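Local atomic coordinates of UDP-galactopyranose mutase (PDB entry 3HDQ), a protein that probably interconverts UDP-galactopyranose and UDP-galactofuranose, binding flavin-adenine dinucleotide as its cofactor. Residues Arg181-Leu186 / Pro333-Pro338; Glu278-Thr283 / Tyr324-Ala329; Phe30-Val35 / His254-Gly259. One frame throughout, in Å; residues are numbered along the deposited sequence.

Contacts 1 and 2 are neighbours, their centres about 15 Å apart, and both draw on strand 320-336 of the mixed sheet; Tyr334 OH of contact 1 lies 3.7 Å from Phe279 CE1 of contact 2. Contact 3 stands apart in the parallel sheet, its centre about 28 Å from that of contact 1 and about 31 Å from that of contact 2. Along the chain contacts 1 and 3 interleave, while contact 2 falls between the two halves of contact 1. Contacts 1 and 3 sample the two ends of the site, sugar nucleotide and flavin adenine; contact 2 adds Glu325, near the flavin and paired with Arg305.

Contact 1: Arg181-Leu186 / Pro333-Pro338; sequences RKQWGL and PYYPVP. With GDU (galactose-uridine-5'-diphosphate), chain K.
Gln183-Leu186 and Tyr335-Pro338 run in end-to-end directions 31° apart, the first leaving a helix at Trp184, the second a weakly bonded strand at Tyr335 and Pro336. Trp184 CA lies 7.7 Å from Val337 CA, so side chains bridge the gap. Gly185, with positive phi, is the first residue to leave helical geometry; its N still bonds to Arg181 O.

The indole of Trp184 carries the contact: its CZ3 corner comes edge-on to Pro336 O at 3.2 Å and lies 4.1 Å from Val337 CG2. In the opposite part of the indole, NE1 donates to GDU O3D at 3.0 Å. Tyr335 crosses the Trp184 side chain at about a right angle and donates from OH to GDU O1B at 2.8 Å. Gln183, bent at chi2 (60°), sets its NE2 over one face of the Tyr335 ring, 3.3 Å from CZ, while its CG covers a face of the indole. Leu186 CD2 meets Val337 CG1 at 4.0 Å.

Helix 159-184 is joined to the end of strand 320-336 beside the UDP-galactose, which both segments bond. Arg275 of strand 274-284 links them: its side-chain NE bonds Gln183 O, and its backbone pairs with Tyr334 and Tyr335, a classic beta bulge.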
loop_
_atom_site.group_PDB
_atom_site.type_symbol
_atom_site.label_atom_id
_atom_site.label_comp_id
_atom_site.label_asym_id
_atom_site.label_seq_id
_atom_site.Cartn_x
_atom_site.Cartn_y
_atom_site.Cartn_z
ATOM N N ARG A 181 35.469 0.416 -6.140
ATOM C CA ARG A 181 35.725 1.825 -6.427
ATOM C C ARG A 181 34.441 2.511 -6.840
ATOM O O ARG A 181 34.148 3.625 -6.386
ATOM C CB ARG A 181 36.777 1.991 -7.531
ATOM C CG ARG A 181 38.201 1.596 -7.109
ATOM C CD ARG A 181 39.235 1.776 -8.241
ATOM N NE ARG A 181 40.587 1.527 -7.746
ATOM C CZ ARG A 181 41.698 1.660 -8.468
ATOM N NH1 ARG A 181 41.626 2.036 -9.735
ATOM N NH2 ARG A 181 42.885 1.419 -7.914
ATOM N N LYS A 182 33.670 1.840 -7.694
ATOM C CA LYS A 182 32.426 2.416 -8.208
ATOM C C LYS A 182 31.345 2.529 -7.112
ATOM O O LYS A 182 30.718 3.576 -6.959
ATOM C CB LYS A 182 31.926 1.617 -9.412
ATOM C CG LYS A 182 30.804 2.286 -10.183
ATOM C CD LYS A 182 30.646 1.692 -11.593
ATOM C CE LYS A 182 30.248 0.224 -11.559
ATOM N NZ LYS A 182 30.074 -0.325 -12.936
ATOM N N GLN A 183 31.166 1.460 -6.340
ATOM C CA GLN A 183 30.175 1.414 -5.265
ATOM C C GLN A 183 30.427 2.403 -4.122
ATOM O O GLN A 183 29.499 3.063 -3.656
ATOM C CB GLN A 183 30.057 -0.014 -4.706
ATOM C CG GLN A 183 29.206 -0.148 -3.435
ATOM C CD GLN A 183 27.750 0.291 -3.616
ATOM O OE1 GLN A 183 27.321 0.638 -4.712
ATOM N NE2 GLN A 183 26.991 0.264 -2.535
ATOM N N TRP A 184 31.671 2.509 -3.671
ATOM C CA TRP A 184 31.973 3.312 -2.477
ATOM C C TRP A 184 32.616 4.662 -2.761
ATOM O O TRP A 184 32.585 5.567 -1.923
ATOM C CB TRP A 184 32.873 2.527 -1.542
ATOM C CG TRP A 184 32.254 1.265 -1.118
ATOM C CD1 TRP A 184 32.407 0.042 -1.698
ATOM C CD2 TRP A 184 31.354 1.086 -0.027
ATOM N NE1 TRP A 184 31.665 -0.896 -1.027
ATOM C CE2 TRP A 184 31.005 -0.281 0.004
ATOM C CE3 TRP A 184 30.805 1.948 0.929
ATOM C CZ2 TRP A 184 30.140 -0.810 0.961
ATOM C CZ3 TRP A 184 29.938 1.420 1.878
ATOM C CH2 TRP A 184 29.620 0.056 1.886
ATOM N N GLY A 185 33.206 4.800 -3.940
ATOM C CA GLY A 185 33.977 5.987 -4.242
ATOM C C GLY A 185 35.300 5.910 -3.510
ATOM O O GLY A 185 35.994 6.911 -3.376
ATOM N N LEU A 186 35.632 4.712 -3.031
ATOM C CA LEU A 186 36.905 4.430 -2.379
ATOM C C LEU A 186 37.576 3.206 -3.019
ATOM O O LEU A 186 36.891 2.304 -3.503
ATOM C CB LEU A 186 36.689 4.126 -0.889
ATOM C CG LEU A 186 36.637 5.206 0.203
ATOM C CD1 LEU A 186 37.309 6.497 -0.259
ATOM C CD2 LEU A 186 35.219 5.473 0.670
ATOM N N PRO A 333 20.629 7.913 3.279
ATOM C CA PRO A 333 21.726 7.019 3.654
ATOM C C PRO A 333 21.273 5.567 3.572
ATOM O O PRO A 333 20.234 5.246 4.144
ATOM C CB PRO A 333 22.008 7.402 5.116
ATOM C CG PRO A 333 20.694 7.928 5.638
ATOM C CD PRO A 333 19.928 8.484 4.447
ATOM N N TYR A 334 22.034 4.717 2.880
ATOM C CA TYR A 334 21.715 3.289 2.775
ATOM C C TYR A 334 22.819 2.380 3.325
ATOM O O TYR A 334 22.540 1.272 3.773
ATOM C CB TYR A 334 21.429 2.882 1.324
ATOM C CG TYR A 334 20.250 3.578 0.679
ATOM C CD1 TYR A 334 20.390 4.220 -0.540
ATOM C CD2 TYR A 334 18.999 3.592 1.286
ATOM C CE1 TYR A 334 19.336 4.855 -1.140
ATOM C CE2 TYR A 334 17.927 4.229 0.687
ATOM C CZ TYR A 334 18.103 4.861 -0.527
ATOM O OH TYR A 334 17.042 5.503 -1.145
ATOM N N TYR A 335 24.064 2.849 3.286
ATOM C CA TYR A 335 25.207 2.053 3.730
ATOM C C TYR A 335 26.105 2.843 4.675
ATOM O O TYR A 335 26.522 3.952 4.345
ATOM C CB TYR A 335 26.099 1.683 2.543
ATOM C CG TYR A 335 25.482 0.860 1.425
ATOM C CD1 TYR A 335 24.749 1.463 0.414
ATOM C CD2 TYR A 335 25.686 -0.516 1.357
ATOM C CE1 TYR A 335 24.210 0.721 -0.609
ATOM C CE2 TYR A 335 25.150 -1.266 0.334
ATOM C CZ TYR A 335 24.416 -0.644 -0.648
ATOM O OH TYR A 335 23.877 -1.385 -1.667
ATOM N N PRO A 336 26.447 2.262 5.832
ATOM C CA PRO A 336 27.596 2.816 6.547
ATOM C C PRO A 336 28.838 2.556 5.696
ATOM O O PRO A 336 28.800 1.677 4.828
ATOM C CB PRO A 336 27.673 1.964 7.824
ATOM C CG PRO A 336 26.440 1.113 7.833
ATOM C CD PRO A 336 25.973 1.003 6.425
ATOM N N VAL A 337 29.917 3.292 5.947
ATOM C CA VAL A 337 31.150 3.156 5.175
ATOM C C VAL A 337 32.299 2.646 6.063
ATOM O O VAL A 337 33.107 3.432 6.553
ATOM C CB VAL A 337 31.532 4.506 4.531
ATOM C CG1 VAL A 337 32.763 4.364 3.642
ATOM C CG2 VAL A 337 30.350 5.067 3.741
ATOM N N PRO A 338 32.378 1.320 6.263
ATOM C CA PRO A 338 33.351 0.773 7.213
ATOM C C PRO A 338 34.810 1.053 6.806
ATOM O O PRO A 338 35.297 0.532 5.806
ATOM C CB PRO A 338 33.044 -0.737 7.196
ATOM C CG PRO A 338 31.666 -0.842 6.609
ATOM C CD PRO A 338 31.606 0.252 5.608
HETATM N N1 GDU K . 31.860 -6.792 -4.379
HETATM C C2 GDU K . 32.445 -6.728 -5.483
HETATM N N3 GDU K . 32.255 -7.162 -6.655
HETATM C C4 GDU K . 31.121 -7.875 -6.775
HETATM C C5 GDU K . 30.287 -8.057 -5.564
HETATM C C6 GDU K . 30.693 -7.496 -4.408
HETATM O O2 GDU K . 33.634 -5.955 -5.404
HETATM O O4 GDU K . 30.773 -8.337 -7.859
HETATM C C1D GDU K . 32.319 -6.150 -3.180
HETATM C C2D GDU K . 32.013 -4.645 -2.989
HETATM O O2D GDU K . 32.965 -3.996 -2.156
HETATM C C3D GDU K . 30.642 -4.721 -2.349
HETATM C C4D GDU K . 30.922 -5.816 -1.322
HETATM O O4D GDU K . 31.800 -6.740 -1.973
HETATM O O3D GDU K . 30.272 -3.472 -1.770
HETATM C C5D GDU K . 29.712 -6.388 -0.599
HETATM O O5D GDU K . 28.940 -7.004 -1.646
HETATM P PA GDU K . 27.347 -7.099 -1.591
HETATM O O1A GDU K . 26.911 -8.060 -2.643
HETATM O O2A GDU K . 26.970 -7.627 -0.270
HETATM O O3A GDU K . 26.695 -5.694 -1.942
HETATM P PB GDU K . 25.267 -5.259 -1.414
HETATM O O1B GDU K . 25.154 -3.894 -1.983
HETATM O O2B GDU K . 25.101 -5.135 0.055
HETATM O O3B GDU K . 24.059 -6.111 -2.042
HETATM C "C1'" GDU K . 22.682 -6.304 -1.664
HETATM C "C2'" GDU K . 22.605 -7.423 -0.605
HETATM C "C3'" GDU K . 23.445 -8.594 -1.165
HETATM C "C4'" GDU K . 22.691 -9.170 -2.401
HETATM C "C5'" GDU K . 22.393 -8.005 -3.386
HETATM C "C6'" GDU K . 21.398 -8.387 -4.518
HETATM O "O2'" GDU K . 23.037 -6.963 0.689
HETATM O "O3'" GDU K . 23.640 -9.575 -0.121
HETATM O "O4'" GDU K . 21.475 -9.790 -1.931
HETATM O "O5'" GDU K . 21.969 -6.718 -2.855
HETATM O "O6'" GDU K . 22.065 -8.713 -5.761
#

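Contact 2: Glu278-Thr283 / Tyr324-Ala329; sequences EFRHET and YEYPRA
Glu278 and Tyr326 pair through both backbone bonds, Glu278 N to Tyr326 O at 2.7 Å and Tyr326 N to Glu278 O at 2.8 Å, both close to straight. Arg280 and Tyr324 repeat this pattern, with Arg280 N to Tyr324 O at 2.8 Å and Tyr324 N returning a bond to Arg280 O. Between them Phe279 faces Glu325 as a non-hydrogen-bonded pair, where Phe279 CA points a C-H at Tyr324 O. The strand axes approach to 4.8 Å, their directions 162° apart.

On the face of Glu278, Arg280, Tyr324 and Tyr326, the Glu278 carboxylate is shared between two arginines. Arg328 comes side-on to OE1: NE meets it nearly along its C-O axis, and NH2, at 2.9 Å, from above the carboxylate plane. Arg280 has two conformers, so its side-chain contacts are provisional; in the one described here NE and NH2 both reach Glu278 OE2 from one face of the carboxylate, NE at 2.8 Å. Each oxygen then accepts two N-H groups. With CG anti to the backbone N (chi1 174°), an extended Glu278 chain carries the carboxylate there, and its charge probably offsets the closeness of the two arginines.

In the same conformer the Arg280 guanidinium lies over one face of the Tyr326 ring, planes 25° apart and CZ 4.1 Å from the ring centroid, a stacked cation-pi arrangement. Glu278 O reaches that ring at its edge.

On the other face, Phe279 CD2 and Glu325 CG run side by side at 3.7 Å. The Glu325 carboxylate is paired with Arg305, a UDP-galactose-binding residue, and lies near the flavin.

The arrangement is an antiparallel strand pair at the margin of the mixed sheet, with a salt-bridge network on one face and, on the other, a glutamate that probably helps position a substrate-binding arginine.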
loop_
_atom_site.group_PDB
_atom_site.type_symbol
_atom_site.label_atom_id
_atom_site.label_comp_id
_atom_site.label_asym_id
_atom_site.label_seq_id
_atom_site.Cartn_x
_atom_site.Cartn_y
_atom_site.Cartn_z
ATOM N N GLU A 278 21.091 5.925 -6.403
ATOM C CA GLU A 278 20.003 6.368 -7.255
ATOM C C GLU A 278 19.512 5.176 -8.064
ATOM O O GLU A 278 20.306 4.449 -8.650
ATOM C CB GLU A 278 20.444 7.495 -8.176
ATOM C CG GLU A 278 19.378 7.888 -9.186
ATOM C CD GLU A 278 19.924 8.744 -10.308
ATOM O OE1 GLU A 278 21.021 9.318 -10.141
ATOM O OE2 GLU A 278 19.261 8.839 -11.360
ATOM N N PHE A 279 18.201 4.974 -8.082
ATOM C CA PHE A 279 17.620 3.816 -8.740
ATOM C C PHE A 279 16.917 4.226 -10.013
ATOM O O PHE A 279 16.098 5.136 -10.001
ATOM C CB PHE A 279 16.609 3.127 -7.817
ATOM C CG PHE A 279 17.154 2.793 -6.457
ATOM C CD1 PHE A 279 16.939 3.643 -5.384
ATOM C CD2 PHE A 279 17.883 1.636 -6.255
ATOM C CE1 PHE A 279 17.431 3.343 -4.126
ATOM C CE2 PHE A 279 18.387 1.321 -5.001
ATOM C CZ PHE A 279 18.161 2.175 -3.930
ATOM N N ARG A 280 17.239 3.560 -11.116
ATOM C CA ARG A 280 16.500 3.786 -12.339
ATOM C C ARG A 280 15.708 2.541 -12.727
ATOM O O ARG A 280 16.261 1.498 -13.089
ATOM C CB ARG A 280 17.411 4.291 -13.461
ATOM C CG ARG A 280 17.732 5.765 -13.294
ATOM C CD ARG A 280 18.778 6.253 -14.268
ATOM N NE ARG A 280 19.556 7.339 -13.680
ATOM C CZ ARG A 280 20.537 7.982 -14.300
ATOM N NH1 ARG A 280 20.864 7.660 -15.546
ATOM N NH2 ARG A 280 21.188 8.952 -13.674
ATOM N N HIS A 281 14.390 2.666 -12.617
ATOM C CA HIS A 281 13.456 1.580 -12.902
ATOM C C HIS A 281 13.004 1.576 -14.360
ATOM O O HIS A 281 12.747 2.629 -14.942
ATOM C CB HIS A 281 12.237 1.693 -11.979
ATOM C CG HIS A 281 12.552 1.437 -10.538
ATOM N ND1 HIS A 281 12.510 0.177 -9.977
ATOM C CD2 HIS A 281 12.926 2.282 -9.543
ATOM C CE1 HIS A 281 12.843 0.257 -8.699
ATOM N NE2 HIS A 281 13.099 1.524 -8.411
ATOM N N GLU A 282 12.905 0.391 -14.948
ATOM C CA GLU A 282 12.433 0.260 -16.327
ATOM C C GLU A 282 11.499 -0.931 -16.463
ATOM O O GLU A 282 11.648 -1.933 -15.769
ATOM C CB GLU A 282 13.607 0.104 -17.307
ATOM C CG GLU A 282 14.487 1.352 -17.450
ATOM C CD GLU A 282 15.718 1.123 -18.335
ATOM O OE1 GLU A 282 15.683 0.187 -19.170
ATOM O OE2 GLU A 282 16.714 1.882 -18.192
ATOM N N THR A 283 10.535 -0.816 -17.365
ATOM C CA THR A 283 9.689 -1.946 -17.706
ATOM C C THR A 283 9.838 -2.241 -19.191
ATOM O O THR A 283 9.754 -1.341 -20.019
ATOM C CB THR A 283 8.206 -1.672 -17.389
ATOM O OG1 THR A 283 8.060 -1.387 -15.990
ATOM C CG2 THR A 283 7.344 -2.882 -17.773
ATOM N N TYR A 324 18.215 -0.443 -12.320
ATOM C CA TYR A 324 19.646 -0.136 -12.378
ATOM C C TYR A 324 20.038 0.749 -11.191
ATOM O O TYR A 324 19.412 1.779 -10.953
ATOM C CB TYR A 324 19.967 0.620 -13.667
ATOM C CG TYR A 324 19.789 -0.208 -14.927
ATOM C CD1 TYR A 324 20.871 -0.838 -15.521
ATOM C CD2 TYR A 324 18.539 -0.350 -15.521
ATOM C CE1 TYR A 324 20.715 -1.590 -16.668
ATOM C CE2 TYR A 324 18.371 -1.103 -16.676
ATOM C CZ TYR A 324 19.465 -1.720 -17.242
ATOM O OH TYR A 324 19.320 -2.478 -18.379
ATOM N N GLU A 325 21.078 0.355 -10.459
ATOM C CA GLU A 325 21.550 1.132 -9.317
ATOM C C GLU A 325 22.797 1.966 -9.614
ATOM O O GLU A 325 23.833 1.439 -10.023
ATOM C CB GLU A 325 21.860 0.222 -8.130
ATOM C CG GLU A 325 20.681 -0.464 -7.517
ATOM C CD GLU A 325 21.115 -1.530 -6.538
ATOM O OE1 GLU A 325 20.850 -2.716 -6.815
ATOM O OE2 GLU A 325 21.745 -1.189 -5.512
ATOM N N TYR A 326 22.695 3.266 -9.368
ATOM C CA TYR A 326 23.843 4.161 -9.464
ATOM C C TYR A 326 24.286 4.631 -8.070
ATOM O O TYR A 326 23.521 5.276 -7.357
ATOM C CB TYR A 326 23.496 5.374 -10.331
ATOM C CG TYR A 326 23.037 5.035 -11.736
ATOM C CD1 TYR A 326 21.798 4.439 -11.963
ATOM C CD2 TYR A 326 23.835 5.325 -12.839
ATOM C CE1 TYR A 326 21.374 4.129 -13.253
ATOM C CE2 TYR A 326 23.419 5.020 -14.136
ATOM C CZ TYR A 326 22.188 4.425 -14.338
ATOM O OH TYR A 326 21.770 4.123 -15.623
ATOM N N PRO A 327 25.524 4.306 -7.679
ATOM C CA PRO A 327 26.107 4.771 -6.410
ATOM C C PRO A 327 26.124 6.292 -6.330
ATOM O O PRO A 327 26.504 6.941 -7.304
ATOM C CB PRO A 327 27.543 4.248 -6.469
ATOM C CG PRO A 327 27.487 3.085 -7.414
ATOM C CD PRO A 327 26.454 3.468 -8.447
ATOM N N ARG A 328 25.716 6.846 -5.189
ATOM C CA ARG A 328 25.708 8.294 -4.991
ATOM C C ARG A 328 26.379 8.691 -3.673
ATOM O O ARG A 328 26.196 8.044 -2.645
ATOM C CB ARG A 328 24.273 8.831 -5.023
ATOM C CG ARG A 328 23.602 8.750 -6.379
ATOM C CD ARG A 328 24.196 9.749 -7.373
ATOM N NE ARG A 328 23.655 9.576 -8.724
ATOM C CZ ARG A 328 24.341 9.095 -9.760
ATOM N NH1 ARG A 328 25.608 8.746 -9.604
ATOM N NH2 ARG A 328 23.767 8.964 -10.957
ATOM N N ALA A 329 27.155 9.766 -3.703
ATOM C CA ALA A 329 27.695 10.317 -2.467
ATOM C C ALA A 329 26.594 11.019 -1.662
ATOM O O ALA A 329 26.662 11.102 -0.438
ATOM C CB ALA A 329 28.812 11.285 -2.779
#

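Contact 3: Phe30-Val35 / His254-Gly259; sequences FDYLIV and HMIYTG. With FAD (flavin-adenine dinucleotide), chain L.
Val35 O receives the Thr258 hydroxyl, OG1 at 2.6 Å, in the carbonyl plane and on a lone pair; the backbone N of Thr258 adds a weak bond to the same oxygen. Thr258 OG1 sits between its own backbone N and carbonyl carbon, which turns the hydroxyl back to the neighbouring strand where regular pairing ends. Upstream, Val35 N donates to Ile256 O at 2.7 Å with an N-H...O angle of 174°, Ile256 N to Leu33 O at 2.9 Å, and Leu33 N to His254 O at 2.8 Å. His254 N to Asp31 O is weak. With axes 15° apart and carbonyls of both strands used in turn, this is parallel sheet pairing.

Around these bonds the side chains split between two faces. On the one bearing Leu33, Val35, Met255 and Tyr257, the straight first two torsions of Met255 bring SD beside Val35 CG2, and the bend at chi3 (-74°) lays CE against Leu33 CD2 at 3.7 Å. Val35 CB meets Tyr257 CD1, while its CG1 methyl reaches the adenine of FAD, 3.5 Å from N1A. Gly259 lies against the adenine too. On the opposite face, Ile34 and Ile256 lie side by side, and Tyr32 CD1 meets both the Ile256 CD1 methyl and His254 CB, the latter at 3.7 Å. The Tyr32 and His254 rings meet obliquely.

Strand 30-35 is the central strand of the five-stranded parallel sheet, with 252-257 next to it; strand 55-58 bonds to the far side of 30-35, and 359-361 follows 252-257. Helix 39-50 packs over Tyr32, Ile34 and Ile256, and the glycine-rich turn before it, consistent with a Rossmann-type dinucleotide fold, leads from Val35 to the FAD-binding Ala40, whose side chain Thr258 touches.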
loop_
_atom_site.group_PDB
_atom_site.type_symbol
_atom_site.label_atom_id
_atom_site.label_comp_id
_atom_site.label_asym_id
_atom_site.label_seq_id
_atom_site.Cartn_x
_atom_site.Cartn_y
_atom_site.Cartn_z
ATOM N N PHE A 30 2.259 7.662 24.939
ATOM C CA PHE A 30 2.764 6.359 24.484
ATOM C C PHE A 30 3.918 5.840 25.332
ATOM O O PHE A 30 4.751 6.608 25.810
ATOM C CB PHE A 30 3.202 6.427 23.019
ATOM C CG PHE A 30 2.092 6.788 22.073
ATOM C CD1 PHE A 30 1.887 8.110 21.695
ATOM C CD2 PHE A 30 1.242 5.807 21.575
ATOM C CE1 PHE A 30 0.857 8.448 20.822
ATOM C CE2 PHE A 30 0.205 6.135 20.704
ATOM C CZ PHE A 30 0.009 7.456 20.328
ATOM N N ASP A 31 3.962 4.528 25.523
ATOM C CA ASP A 31 5.089 3.911 26.205
ATOM C C ASP A 31 6.352 4.049 25.349
ATOM O O ASP A 31 7.449 4.248 25.874
ATOM C CB ASP A 31 4.788 2.441 26.518
ATOM C CG ASP A 31 3.574 2.272 27.419
ATOM O OD1 ASP A 31 3.693 2.571 28.626
ATOM O OD2 ASP A 31 2.504 1.843 26.930
ATOM N N TYR A 32 6.188 3.952 24.030
ATOM C CA TYR A 32 7.313 4.060 23.101
ATOM C C TYR A 32 6.955 4.819 21.839
ATOM O O TYR A 32 5.946 4.526 21.185
ATOM C CB TYR A 32 7.810 2.681 22.678
ATOM C CG TYR A 32 8.427 1.864 23.769
ATOM C CD1 TYR A 32 9.798 1.869 23.967
ATOM C CD2 TYR A 32 7.648 1.060 24.581
ATOM C CE1 TYR A 32 10.376 1.107 24.959
ATOM C CE2 TYR A 32 8.214 0.291 25.573
ATOM C CZ TYR A 32 9.579 0.322 25.765
ATOM O OH TYR A 32 10.158 -0.441 26.760
ATOM N N LEU A 33 7.789 5.793 21.502
ATOM C CA LEU A 33 7.774 6.391 20.179
ATOM C C LEU A 33 8.880 5.674 19.411
ATOM O O LEU A 33 10.036 5.658 19.846
ATOM C CB LEU A 33 8.067 7.888 20.266
ATOM C CG LEU A 33 8.462 8.653 19.004
ATOM C CD1 LEU A 33 7.379 8.539 17.966
ATOM C CD2 LEU A 33 8.714 10.124 19.346
ATOM N N ILE A 34 8.523 5.043 18.298
ATOM C CA ILE A 34 9.503 4.335 17.486
ATOM C C ILE A 34 9.733 5.062 16.163
ATOM O O ILE A 34 8.809 5.262 15.379
ATOM C CB ILE A 34 9.068 2.893 17.235
ATOM C CG1 ILE A 34 8.876 2.167 18.565
ATOM C CG2 ILE A 34 10.091 2.164 16.408
ATOM C CD1 ILE A 34 8.604 0.674 18.395
ATOM N N VAL A 35 10.972 5.484 15.939
ATOM C CA VAL A 35 11.323 6.257 14.748
ATOM C C VAL A 35 11.872 5.344 13.658
ATOM O O VAL A 35 12.958 4.768 13.803
ATOM C CB VAL A 35 12.350 7.362 15.072
ATOM C CG1 VAL A 35 12.436 8.366 13.922
ATOM C CG2 VAL A 35 11.986 8.072 16.383
ATOM N N HIS A 254 9.421 6.402 26.202
ATOM C CA HIS A 254 10.716 5.948 25.714
ATOM C C HIS A 254 10.782 6.024 24.192
ATOM O O HIS A 254 9.776 5.843 23.519
ATOM C CB HIS A 254 11.014 4.523 26.190
ATOM C CG HIS A 254 12.450 4.131 26.026
ATOM N ND1 HIS A 254 13.378 4.261 27.035
ATOM C CD2 HIS A 254 13.121 3.641 24.954
ATOM C CE1 HIS A 254 14.559 3.853 26.598
ATOM N NE2 HIS A 254 14.428 3.479 25.339
ATOM N N MET A 255 11.967 6.314 23.661
ATOM C CA MET A 255 12.163 6.395 22.218
ATOM C C MET A 255 13.072 5.282 21.701
ATOM O O MET A 255 14.102 4.957 22.311
ATOM C CB MET A 255 12.724 7.763 21.787
ATOM C CG MET A 255 13.000 7.827 20.289
ATOM S SD MET A 255 13.744 9.333 19.626
ATOM C CE MET A 255 12.348 10.450 19.707
ATOM N N ILE A 256 12.663 4.691 20.581
ATOM C CA ILE A 256 13.499 3.764 19.837
ATOM C C ILE A 256 13.809 4.432 18.504
ATOM O O ILE A 256 12.904 4.717 17.734
ATOM C CB ILE A 256 12.802 2.396 19.656
ATOM C CG1 ILE A 256 12.639 1.725 21.025
ATOM C CG2 ILE A 256 13.605 1.483 18.723
ATOM C CD1 ILE A 256 12.090 0.337 20.979
ATOM N N TYR A 257 15.088 4.718 18.260
ATOM C CA TYR A 257 15.506 5.447 17.064
ATOM C C TYR A 257 16.250 4.517 16.093
ATOM O O TYR A 257 17.153 3.780 16.500
ATOM C CB TYR A 257 16.366 6.676 17.448
ATOM C CG TYR A 257 16.843 7.512 16.271
ATOM C CD1 TYR A 257 16.018 8.458 15.683
ATOM C CD2 TYR A 257 18.124 7.351 15.751
ATOM C CE1 TYR A 257 16.451 9.213 14.597
ATOM C CE2 TYR A 257 18.569 8.098 14.689
ATOM C CZ TYR A 257 17.733 9.025 14.105
ATOM O OH TYR A 257 18.189 9.776 13.031
ATOM N N THR A 258 15.855 4.542 14.820
ATOM C CA THR A 258 16.456 3.664 13.809
ATOM C C THR A 258 16.969 4.457 12.596
ATOM O O THR A 258 17.330 3.886 11.571
ATOM C CB THR A 258 15.494 2.526 13.360
ATOM O OG1 THR A 258 14.464 3.037 12.499
ATOM C CG2 THR A 258 14.857 1.835 14.577
ATOM N N GLY A 259 17.005 5.778 12.725
ATOM C CA GLY A 259 17.576 6.630 11.696
ATOM C C GLY A 259 19.089 6.735 11.839
ATOM O O GLY A 259 19.678 6.089 12.707
HETATM P PA FAD L . 15.768 1.084 7.309
HETATM O O1A FAD L . 15.116 0.274 6.351
HETATM O O2A FAD L . 16.642 1.966 6.653
HETATM O O5B FAD L . 14.655 1.871 8.041
HETATM C C5B FAD L . 14.870 2.947 8.873
HETATM C C4B FAD L . 13.711 3.873 8.699
HETATM O O4B FAD L . 13.856 4.975 9.521
HETATM C C3B FAD L . 13.706 4.404 7.286
HETATM O O3B FAD L . 12.581 4.019 6.569
HETATM C C2B FAD L . 13.731 5.887 7.448
HETATM O O2B FAD L . 12.841 6.462 6.570
HETATM C C1B FAD L . 13.333 6.077 8.882
HETATM N N9A FAD L . 13.813 7.351 9.407
HETATM C C8A FAD L . 15.062 7.830 9.435
HETATM N N7A FAD L . 15.072 9.019 9.981
HETATM C C5A FAD L . 13.830 9.334 10.314
HETATM C C6A FAD L . 13.253 10.436 10.904
HETATM N N6A FAD L . 13.982 11.373 11.406
HETATM N N1A FAD L . 11.923 10.476 11.122
HETATM C C2A FAD L . 11.148 9.438 10.746
HETATM N N3A FAD L . 11.715 8.359 10.168
HETATM C C4A FAD L . 13.025 8.302 9.942
HETATM N N1 FAD L . 19.459 -7.180 3.060
HETATM C C2 FAD L . 19.341 -8.501 2.888
HETATM O O2 FAD L . 19.248 -9.244 3.818
HETATM N N3 FAD L . 19.318 -8.977 1.639
HETATM C C4 FAD L . 19.410 -8.138 0.579
HETATM O O4 FAD L . 19.392 -8.546 -0.533
HETATM C C4X FAD L . 19.544 -6.814 0.779
HETATM N N5 FAD L . 19.652 -5.991 -0.284
HETATM C C5X FAD L . 19.782 -4.665 -0.085
HETATM C C6 FAD L . 19.877 -3.833 -1.174
HETATM C C7 FAD L . 20.006 -2.486 -0.986
HETATM C C7M FAD L . 20.118 -1.583 -2.143
HETATM C C8 FAD L . 20.025 -1.968 0.277
HETATM C C8M FAD L . 20.176 -0.502 0.426
HETATM C C9 FAD L . 19.920 -2.805 1.369
HETATM C C9A FAD L . 19.804 -4.161 1.198
HETATM N N10 FAD L . 19.690 -5.005 2.265
HETATM C C10 FAD L . 19.568 -6.329 2.036
HETATM C "C1'" FAD L . 19.828 -4.521 3.662
HETATM C "C2'" FAD L . 18.519 -4.090 4.283
HETATM O "O2'" FAD L . 18.066 -3.027 3.523
HETATM C "C3'" FAD L . 18.663 -3.615 5.725
HETATM O "O3'" FAD L . 19.063 -4.570 6.604
HETATM C "C4'" FAD L . 17.330 -3.334 6.315
HETATM O "O4'" FAD L . 16.536 -2.955 5.233
HETATM C "C5'" FAD L . 17.499 -2.262 7.350
HETATM O "O5'" FAD L . 16.488 -2.177 8.285
HETATM P P FAD L . 16.443 -0.941 9.221
HETATM O O1P FAD L . 15.217 -0.931 9.916
HETATM O O2P FAD L . 17.505 -1.086 10.144
HETATM O O3P FAD L . 16.657 0.337 8.353
#